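Local atomic coordinates of methylxanthine N1-demethylase NdmA (Pseudomonas putida, PDB entry 6ICN), a protein that catalyses the N1-demethylation of caffeine to theobromine and formaldehyde, the first step of caffeine degradation, as a Rieske non-heme iron oxygenase. Residues 166-171 and 295-300; 262-267 and 282-287. All coordinates share one frame; numbering follows the deposited sequence.

Interaction 1: 166-171 and 295-300; sequences RIVIQE and LHIAFN. With CFF (caffeine), chain F.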
loop_
_atom_site.group_PDB
_atom_site.type_symbol
_atom_site.label_atom_id
_atom_site.label_comp_id
_atom_site.label_asym_id
_atom_site.label_seq_id
_atom_site.Cartn_x
_atom_site.Cartn_y
_atom_site.Cartn_z
ATOM N N ARG A 166 -29.518 28.120 -10.242
ATOM C CA ARG A 166 -29.296 26.884 -9.501
ATOM C C ARG A 166 -27.886 26.928 -8.916
ATOM O O ARG A 166 -26.926 27.179 -9.650
ATOM C CB ARG A 166 -29.462 25.675 -10.425
ATOM C CG ARG A 166 -29.031 24.331 -9.831
ATOM C CD ARG A 166 -29.310 23.165 -10.784
ATOM N NE ARG A 166 -28.895 21.884 -10.221
ATOM C CZ ARG A 166 -29.630 21.169 -9.374
ATOM N NH1 ARG A 166 -30.826 21.615 -8.999
ATOM N NH2 ARG A 166 -29.178 20.007 -8.906
ATOM N N ILE A 167 -27.769 26.688 -7.608
ATOM C CA ILE A 167 -26.503 26.800 -6.878
ATOM C C ILE A 167 -25.975 25.407 -6.554
ATOM O O ILE A 167 -26.722 24.556 -6.060
ATOM C CB ILE A 167 -26.683 27.614 -5.587
ATOM C CG1 ILE A 167 -27.123 29.045 -5.917
ATOM C CG2 ILE A 167 -25.403 27.603 -4.760
ATOM C CD1 ILE A 167 -27.407 29.891 -4.687
ATOM N N VAL A 168 -24.676 25.184 -6.799
ATOM C CA VAL A 168 -23.989 23.944 -6.443
ATOM C C VAL A 168 -22.800 24.288 -5.550
ATOM O O VAL A 168 -21.961 25.121 -5.920
ATOM C CB VAL A 168 -23.514 23.183 -7.697
ATOM C CG1 VAL A 168 -22.611 21.998 -7.302
ATOM C CG2 VAL A 168 -24.703 22.732 -8.554
ATOM N N ILE A 169 -22.733 23.657 -4.382
ATOM C CA ILE A 169 -21.613 23.802 -3.452
ATOM C C ILE A 169 -20.673 22.624 -3.673
ATOM O O ILE A 169 -21.035 21.471 -3.399
ATOM C CB ILE A 169 -22.093 23.837 -1.994
ATOM C CG1 ILE A 169 -23.103 24.976 -1.777
ATOM C CG2 ILE A 169 -20.890 23.961 -1.027
ATOM C CD1 ILE A 169 -23.873 24.878 -0.433
ATOM N N GLN A 170 -19.457 22.897 -4.118
ATOM C CA GLN A 170 -18.546 21.774 -4.331
ATOM C C GLN A 170 -17.904 21.317 -3.023
ATOM O O GLN A 170 -17.900 22.021 -2.012
ATOM C CB GLN A 170 -17.466 22.138 -5.349
ATOM C CG GLN A 170 -18.034 22.363 -6.723
ATOM C CD GLN A 170 -17.046 22.117 -7.855
ATOM O OE1 GLN A 170 -17.358 22.372 -9.003
ATOM N NE2 GLN A 170 -15.857 21.607 -7.531
ATOM N N GLU A 171 -17.361 20.102 -3.051
ATOM C CA GLU A 171 -16.560 19.665 -1.923
ATOM C C GLU A 171 -15.292 20.516 -1.833
ATOM O O GLU A 171 -14.741 20.920 -2.857
ATOM C CB GLU A 171 -16.205 18.192 -2.071
ATOM C CG GLU A 171 -17.422 17.305 -1.787
ATOM C CD GLU A 171 -17.184 15.842 -2.063
ATOM O OE1 GLU A 171 -16.055 15.473 -2.453
ATOM O OE2 GLU A 171 -18.142 15.063 -1.874
ATOM N N LEU A 295 -21.301 17.975 -15.376
ATOM C CA LEU A 295 -20.620 18.669 -16.460
ATOM C C LEU A 295 -19.767 19.806 -15.905
ATOM O O LEU A 295 -18.576 19.937 -16.221
ATOM C CB LEU A 295 -21.653 19.212 -17.447
ATOM C CG LEU A 295 -21.074 19.987 -18.626
ATOM C CD1 LEU A 295 -20.283 19.055 -19.540
ATOM C CD2 LEU A 295 -22.208 20.649 -19.383
ATOM N N HIS A 296 -20.360 20.603 -15.024
ATOM C CA HIS A 296 -19.665 21.761 -14.477
ATOM C C HIS A 296 -18.652 21.367 -13.412
ATOM O O HIS A 296 -17.543 21.914 -13.388
ATOM C CB HIS A 296 -20.701 22.746 -13.939
ATOM C CG HIS A 296 -21.639 23.207 -15.008
ATOM N ND1 HIS A 296 -21.265 24.132 -15.960
ATOM C CD2 HIS A 296 -22.876 22.781 -15.358
ATOM C CE1 HIS A 296 -22.259 24.305 -16.811
ATOM N NE2 HIS A 296 -23.244 23.487 -16.476
ATOM N N ILE A 297 -19.018 20.434 -12.527
ATOM C CA ILE A 297 -18.091 20.013 -11.476
ATOM C C ILE A 297 -16.838 19.421 -12.098
ATOM O O ILE A 297 -15.715 19.722 -11.676
ATOM C CB ILE A 297 -18.772 19.020 -10.514
ATOM C CG1 ILE A 297 -19.852 19.732 -9.699
ATOM C CG2 ILE A 297 -17.720 18.400 -9.563
ATOM C CD1 ILE A 297 -20.845 18.769 -9.008
ATOM N N ALA A 298 -17.001 18.595 -13.136
ATOM C CA ALA A 298 -15.830 17.998 -13.761
ATOM C C ALA A 298 -14.949 19.068 -14.397
ATOM O O ALA A 298 -13.713 18.997 -14.307
ATOM C CB ALA A 298 -16.260 16.964 -14.804
ATOM N N PHE A 299 -15.569 20.070 -15.036
ATOM C CA PHE A 299 -14.815 21.169 -15.632
ATOM C C PHE A 299 -14.067 21.972 -14.564
ATOM O O PHE A 299 -12.872 22.257 -14.710
ATOM C CB PHE A 299 -15.748 22.078 -16.422
ATOM C CG PHE A 299 -15.031 23.196 -17.115
ATOM C CD1 PHE A 299 -14.389 22.976 -18.317
ATOM C CD2 PHE A 299 -14.974 24.454 -16.543
ATOM C CE1 PHE A 299 -13.703 24.004 -18.954
ATOM C CE2 PHE A 299 -14.293 25.484 -17.173
ATOM C CZ PHE A 299 -13.660 25.257 -18.377
ATOM N N ASN A 300 -14.754 22.339 -13.478
ATOM C CA ASN A 300 -14.070 23.059 -12.397
ATOM C C ASN A 300 -12.900 22.247 -11.853
ATOM O O ASN A 300 -11.813 22.786 -11.617
ATOM C CB ASN A 300 -15.052 23.396 -11.264
ATOM C CG ASN A 300 -16.136 24.361 -11.702
ATOM O OD1 ASN A 300 -15.925 25.177 -12.594
ATOM N ND2 ASN A 300 -17.314 24.246 -11.099
HETATM N N1 CFF F . -11.264 30.719 -12.757
HETATM C C2 CFF F . -11.912 31.275 -13.830
HETATM C C10 CFF F . -10.179 31.440 -12.118
HETATM C C6 CFF F . -11.617 29.516 -12.295
HETATM N N3 CFF F . -12.926 30.605 -14.435
HETATM O O11 CFF F . -11.588 32.350 -14.237
HETATM C C12 CFF F . -13.621 31.186 -15.579
HETATM C C4 CFF F . -13.285 29.385 -13.971
HETATM C C5 CFF F . -12.654 28.840 -12.912
HETATM N N9 CFF F . -14.234 28.522 -14.373
HETATM O O13 CFF F . -11.046 29.032 -11.356
HETATM N N7 CFF F . -13.223 27.647 -12.659
HETATM C C8 CFF F . -14.193 27.452 -13.560
HETATM C C14 CFF F . -13.056 26.564 -11.705
#
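Asn300 ND2 donates to Gln170 OE1 over 2.8 Å in a nearly straight bond, 170° at the hydrogen. The oxygen lies in the amide plane of Asn300, but seen from Gln170 the donor is tilted 33° from the carbonyl plane, and the two amide planes are not coplanar. Backbone and aliphatic atoms of the helix crowd the same oxygen: Ile297 CA is 3.5 Å from OE1, and Asn300 CB also packs against it. Gln170 reaches this place because its CG stands anti to the carbonyl carbon (chi1 -66°) and the chain runs extended from there, sliding past Ile297 in the opposite direction. The other end of its amide, NE2, has a weak hydrogen bond to Asp301 OD1, which may add a little restraint.

The catalytic domain of Rieske oxygenases has a helix-grip fold, a curved antiparallel sheet packed against a long helix. Here residues 166-171 come from strand 166-175 at the border of that sheet, and residues 295-300 from the first turns of helix 293-313, which later supplies Asp307, a ligand of the cobalt(II) ion in this structure. Between the two polar side chains and the start of the strand, Val168 CG1 meets Ile297 CD1 at 4.1 Å, the aliphatic branches crossing at about a right angle.

Asn300 faces two ways. While ND2 is engaged by the strand, OD1 points into the substrate pocket, 3.0 Å from C8 of caffeine and 3.3 Å from C14, the methyl on N7. The bond to Gln170 probably fixes the rotation of the carboxamide and so turns its oxygen toward the imidazole end of the xanthine. Phe299, one residue earlier, brings ring atom CE2 to 4.1 Å from C8, which lies at the edge of the phenyl ring.

Interaction 2: 262-267 and 282-287; sequences SLHVLF and LIFARE. With CFF (caffeine), chain F.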
loop_
_atom_site.group_PDB
_atom_site.type_symbol
_atom_site.label_atom_id
_atom_site.label_comp_id
_atom_site.label_asym_id
_atom_site.label_seq_id
_atom_site.Cartn_x
_atom_site.Cartn_y
_atom_site.Cartn_z
ATOM N N SER A 262 -25.993 33.493 -20.983
ATOM C CA SER A 262 -26.614 33.219 -19.691
ATOM C C SER A 262 -25.611 33.463 -18.569
ATOM O O SER A 262 -24.393 33.443 -18.778
ATOM C CB SER A 262 -27.152 31.789 -19.634
ATOM O OG SER A 262 -26.163 30.859 -20.033
ATOM N N LEU A 263 -26.144 33.693 -17.371
ATOM C CA LEU A 263 -25.325 34.067 -16.222
ATOM C C LEU A 263 -24.733 32.826 -15.554
ATOM O O LEU A 263 -25.407 31.806 -15.395
ATOM C CB LEU A 263 -26.163 34.861 -15.218
ATOM C CG LEU A 263 -25.470 35.355 -13.943
ATOM C CD1 LEU A 263 -24.304 36.280 -14.278
ATOM C CD2 LEU A 263 -26.454 36.042 -13.005
ATOM N N HIS A 264 -23.452 32.910 -15.204
ATOM C CA HIS A 264 -22.742 31.860 -14.476
ATOM C C HIS A 264 -21.903 32.566 -13.421
ATOM O O HIS A 264 -21.146 33.479 -13.757
ATOM C CB HIS A 264 -21.874 31.024 -15.436
ATOM C CG HIS A 264 -21.377 29.725 -14.867
ATOM N ND1 HIS A 264 -21.920 28.501 -15.207
ATOM C CD2 HIS A 264 -20.363 29.460 -14.008
ATOM C CE1 HIS A 264 -21.271 27.541 -14.568
ATOM N NE2 HIS A 264 -20.318 28.095 -13.839
ATOM N N VAL A 265 -22.058 32.191 -12.150
ATOM C CA VAL A 265 -21.378 32.867 -11.048
ATOM C C VAL A 265 -20.435 31.880 -10.373
ATOM O O VAL A 265 -20.843 30.761 -10.042
ATOM C CB VAL A 265 -22.372 33.433 -10.020
ATOM C CG1 VAL A 265 -21.637 34.216 -8.943
ATOM C CG2 VAL A 265 -23.432 34.306 -10.711
ATOM N N LEU A 266 -19.193 32.297 -10.154
ATOM C CA LEU A 266 -18.211 31.511 -9.413
ATOM C C LEU A 266 -17.875 32.238 -8.121
ATOM O O LEU A 266 -17.484 33.411 -8.144
ATOM C CB LEU A 266 -16.935 31.288 -10.225
ATOM C CG LEU A 266 -17.127 30.616 -11.580
ATOM C CD1 LEU A 266 -15.896 30.864 -12.436
ATOM C CD2 LEU A 266 -17.365 29.114 -11.402
ATOM N N PHE A 267 -18.023 31.549 -6.997
ATOM C CA PHE A 267 -17.692 32.116 -5.697
ATOM C C PHE A 267 -16.593 31.248 -5.108
ATOM O O PHE A 267 -16.818 30.071 -4.788
ATOM C CB PHE A 267 -18.924 32.174 -4.793
ATOM C CG PHE A 267 -18.650 32.680 -3.406
ATOM C CD1 PHE A 267 -18.507 34.044 -3.154
ATOM C CD2 PHE A 267 -18.552 31.796 -2.340
ATOM C CE1 PHE A 267 -18.280 34.502 -1.873
ATOM C CE2 PHE A 267 -18.317 32.249 -1.035
ATOM C CZ PHE A 267 -18.182 33.606 -0.801
ATOM N N LEU A 282 -15.438 26.288 -3.522
ATOM C CA LEU A 282 -16.066 26.830 -4.720
ATOM C C LEU A 282 -17.562 26.566 -4.656
ATOM O O LEU A 282 -17.997 25.420 -4.453
ATOM C CB LEU A 282 -15.501 26.214 -6.012
ATOM C CG LEU A 282 -16.206 26.733 -7.285
ATOM C CD1 LEU A 282 -15.846 28.203 -7.524
ATOM C CD2 LEU A 282 -15.873 25.884 -8.518
ATOM N N ILE A 283 -18.342 27.628 -4.796
ATOM C CA ILE A 283 -19.780 27.540 -5.012
ATOM C C ILE A 283 -20.047 28.140 -6.381
ATOM O O ILE A 283 -19.510 29.209 -6.698
ATOM C CB ILE A 283 -20.562 28.306 -3.930
ATOM C CG1 ILE A 283 -20.123 27.881 -2.535
ATOM C CG2 ILE A 283 -22.068 28.086 -4.095
ATOM C CD1 ILE A 283 -20.816 28.638 -1.421
ATOM N N PHE A 284 -20.860 27.476 -7.199
ATOM C CA PHE A 284 -21.150 28.058 -8.501
ATOM C C PHE A 284 -22.645 28.020 -8.768
ATOM O O PHE A 284 -23.355 27.106 -8.330
ATOM C CB PHE A 284 -20.353 27.395 -9.662
ATOM C CG PHE A 284 -20.723 25.968 -9.938
ATOM C CD1 PHE A 284 -20.104 24.935 -9.255
ATOM C CD2 PHE A 284 -21.674 25.662 -10.897
ATOM C CE1 PHE A 284 -20.436 23.619 -9.526
ATOM C CE2 PHE A 284 -22.030 24.343 -11.159
ATOM C CZ PHE A 284 -21.410 23.321 -10.470
ATOM N N ALA A 285 -23.111 29.050 -9.473
ATOM C CA ALA A 285 -24.531 29.232 -9.748
ATOM C C ALA A 285 -24.725 29.458 -11.233
ATOM O O ALA A 285 -23.890 30.098 -11.883
ATOM C CB ALA A 285 -25.118 30.417 -8.976
ATOM N N ARG A 286 -25.820 28.927 -11.781
ATOM C CA ARG A 286 -26.014 29.090 -13.212
ATOM C C ARG A 286 -27.482 29.304 -13.531
ATOM O O ARG A 286 -28.367 28.715 -12.900
ATOM C CB ARG A 286 -25.468 27.897 -14.013
ATOM C CG ARG A 286 -26.147 26.552 -13.746
ATOM C CD ARG A 286 -25.242 25.459 -14.306
ATOM N NE ARG A 286 -25.907 24.173 -14.497
ATOM C CZ ARG A 286 -26.073 23.265 -13.545
ATOM N NH1 ARG A 286 -25.653 23.503 -12.304
ATOM N NH2 ARG A 286 -26.653 22.101 -13.837
ATOM N N GLU A 287 -27.711 30.159 -14.527
ATOM C CA GLU A 287 -29.054 30.469 -14.999
ATOM C C GLU A 287 -29.609 29.345 -15.865
ATOM O O GLU A 287 -30.768 28.937 -15.701
ATOM C CB GLU A 287 -29.011 31.787 -15.773
ATOM C CG GLU A 287 -30.351 32.284 -16.246
ATOM C CD GLU A 287 -30.218 33.601 -16.996
ATOM O OE1 GLU A 287 -29.086 33.948 -17.412
ATOM O OE2 GLU A 287 -31.249 34.287 -17.161
HETATM N N1 CFF F . -11.264 30.719 -12.757
HETATM C C2 CFF F . -11.912 31.275 -13.830
HETATM C C10 CFF F . -10.179 31.440 -12.118
HETATM C C6 CFF F . -11.617 29.516 -12.295
HETATM N N3 CFF F . -12.926 30.605 -14.435
HETATM O O11 CFF F . -11.588 32.350 -14.237
HETATM C C12 CFF F . -13.621 31.186 -15.579
HETATM C C4 CFF F . -13.285 29.385 -13.971
HETATM C C5 CFF F . -12.654 28.840 -12.912
HETATM N N9 CFF F . -14.234 28.522 -14.373
HETATM O O13 CFF F . -11.046 29.032 -11.356
HETATM N N7 CFF F . -13.223 27.647 -12.659
HETATM C C8 CFF F . -14.193 27.452 -13.560
HETATM C C14 CFF F . -13.056 26.564 -11.705
#
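Strands 263-267 and 282-286 run antiparallel, their axes 171° apart, with Val265-Ala285 and Phe267-Ile283 as hydrogen-bonded pairs and His264-Arg286 and Leu266-Phe284 as non-hydrogen-bonded ones. They are the two arms of a beta hairpin in the helix-grip sheet of the catalytic domain. Just past the end of strand 282-286, Glu287 N donates to Leu263 O, while its side chain, CG anti to the backbone N (chi1 -176°) and extended beyond, reaches across so that OE1 accepts from Leu263 N at 3.0 Å, nearly along its C-O axis.

Val265, Ala285, Phe267 and Ile283 share one face, where Phe267 CD2 and Ile283 CD1 touch at 4.0 Å. The other face carries His264, Leu266, Phe284 and Arg286; the His264 and Phe284 rings are only 6° from parallel but slid apart, so that they barely overlap, and Phe284 CD2 lies 4.1 Å from His264 NE2. Ala285 O lies over one face of the imidazole, offset toward its rim, and Arg286 CB approaches ND1 at 3.8 Å, while the guanidinium forms salt bridges with Asp291 and Asp293. A serine in place of His264 would probably open a gap beside Phe284 and leave the His296 ring, which also meets the imidazole, without its neighbour. Phe284 CB packs on Leu266 CD2, whose sister branch turns to the substrate: Leu266 CD1 lies 3.4 Å from C4 of caffeine.

From the N terminus, the chain lays down strand 166-175 at the sheet border, runs through two short helices and further strands of the sheet, and then makes the hairpin 263-274/277-286. Interaction 2 closes this short loop, and is nested inside the much longer one that interaction 1 closes when helix 293-313, entered soon after the hairpin, returns to 166-171. The two join directly: strand 277-286 lies next to strand 166-175, with Val168 N to Phe284 O and Gln170 N to Leu282 O as probable hydrogen bonds, while Leu282 packs on Asn300. Sheet and helix thus meet caffeine together, through Leu266 from interaction 2 and Asn300 from interaction 1.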